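Local atomic coordinates of antitoxin phd (Enterobacteria phage P1, PDB entry 3HS2), a protein that neutralises its partner toxin Doc, which phosphorylates host EF-Tu, and binds DNA as a transcriptional repressor. Residues 38-41 / 42-45. Residues are numbered along the deposited sequence; the frame is centred on the assembly and turned at random.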
# COMPACT_ATOMS: atom_id res chain seq x y z
N ILE A 38 0.95 -3.39 -6.18
CA ILE A 38 0.07 -3.51 -7.34
C ILE A 38 -1.38 -3.50 -6.88
O ILE A 38 -1.78 -4.31 -6.05
CB ILE A 38 0.37 -4.77 -8.16
CG1 ILE A 38 -0.66 -4.95 -9.27
CG2 ILE A 38 0.41 -6.00 -7.27
CD1 ILE A 38 -0.25 -5.97 -10.30
N VAL A 39 -2.16 -2.57 -7.42
CA VAL A 39 -3.53 -2.36 -6.98
C VAL A 39 -4.39 -1.97 -8.18
O VAL A 39 -3.87 -1.48 -9.18
CB VAL A 39 -3.58 -1.25 -5.90
CG1 VAL A 39 -3.00 0.05 -6.43
CG2 VAL A 39 -5.01 -1.04 -5.40
N SER A 40 -5.69 -2.21 -8.08
CA SER A 40 -6.58 -1.87 -9.18
C SER A 40 -6.46 -0.39 -9.50
O SER A 40 -6.39 0.44 -8.59
CB SER A 40 -8.03 -2.21 -8.85
OG SER A 40 -8.74 -1.07 -8.42
N LYS A 41 -6.41 -0.07 -10.79
CA LYS A 41 -6.26 1.31 -11.22
C LYS A 41 -7.40 2.18 -10.70
O LYS A 41 -7.18 3.32 -10.30
CB LYS A 41 -6.20 1.38 -12.75
CG LYS A 41 -6.00 2.79 -13.28
CD LYS A 41 -6.41 2.87 -14.74
CE LYS A 41 -6.23 4.28 -15.28
NZ LYS A 41 -6.68 4.39 -16.70
N ALA A 42 -8.61 1.64 -10.71
CA ALA A 42 -9.78 2.37 -10.23
C ALA A 42 -9.60 2.77 -8.77
O ALA A 42 -9.80 3.93 -8.40
CB ALA A 42 -11.03 1.54 -10.39
N THR A 43 -9.20 1.81 -7.94
CA THR A 43 -8.95 2.09 -6.53
C THR A 43 -7.87 3.16 -6.35
O THR A 43 -8.05 4.10 -5.58
CB THR A 43 -8.53 0.82 -5.77
OG1 THR A 43 -9.63 -0.10 -5.74
CG2 THR A 43 -8.13 1.16 -4.35
N PHE A 44 -6.76 3.01 -7.06
CA PHE A 44 -5.65 3.94 -6.94
C PHE A 44 -6.05 5.35 -7.38
O PHE A 44 -5.69 6.34 -6.73
CB PHE A 44 -4.44 3.46 -7.75
CG PHE A 44 -3.20 4.28 -7.54
CD1 PHE A 44 -2.68 4.45 -6.28
CD2 PHE A 44 -2.55 4.86 -8.62
CE1 PHE A 44 -1.54 5.19 -6.08
CE2 PHE A 44 -1.41 5.61 -8.42
CZ PHE A 44 -0.90 5.78 -7.15
N GLU A 45 -6.78 5.44 -8.48
CA GLU A 45 -7.28 6.73 -8.97
C GLU A 45 -8.15 7.39 -7.91
O GLU A 45 -8.05 8.60 -7.67
CB GLU A 45 -8.08 6.54 -10.26
CG GLU A 45 -7.26 6.12 -11.46
CD GLU A 45 -6.38 7.24 -11.99
OE1 GLU A 45 -6.14 8.22 -11.25
OE2 GLU A 45 -5.92 7.13 -13.15
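With a chi1 of 99°, about 40° past the staggered +60° position, Ser-40 swings OG over the start of helix 41-55, where OG accepts from Thr-43 N, 3.0 Å away. Ser-40 is the N-cap residue, and this is its capping bond, formed as strand 36-40 of the Phd/YefM antitoxin fold turns into the long helix. Serine suits the place because its short hydroxyl can stand in for the carbonyl that a first-turn N-H lacks; the bond is nearly straight, 164° at the hydrogen. Thr-43 has chi1 -66°, which sets OG1 beside its own backbone N and 3.0 Å from OG of Ser-40. The i to i+4 bonding of the helix starts here: Phe-44 N donates to Ser-40 O and Glu-45 N to Lys-41 O.

Beside the capping bond, apolar groups meet. Val-39, a branched residue well suited to a strand, crosses Thr-43 and Phe-44 at about a right angle: CG2 meets the Thr-43 methyl CG2 at 4.0 Å, and CG1 meets CB of Phe-44 at 3.9 Å. Val-39 and Phe-44 also pack on Val-37 of the second subunit, whose strand continues the sheet in antiparallel fashion.

Lys-41 and Glu-45, one turn apart, run side by side. Lysine suits its place because its long, extended chain carries NZ to a salt bridge with Glu-27 of the second subunit; the carboxylate of Glu-45 may add a favourable charge nearby. Glu-45 OE2 is 3.6 Å from Lys-41 CE and 4.5 Å from NZ, beyond salt-bridge distance.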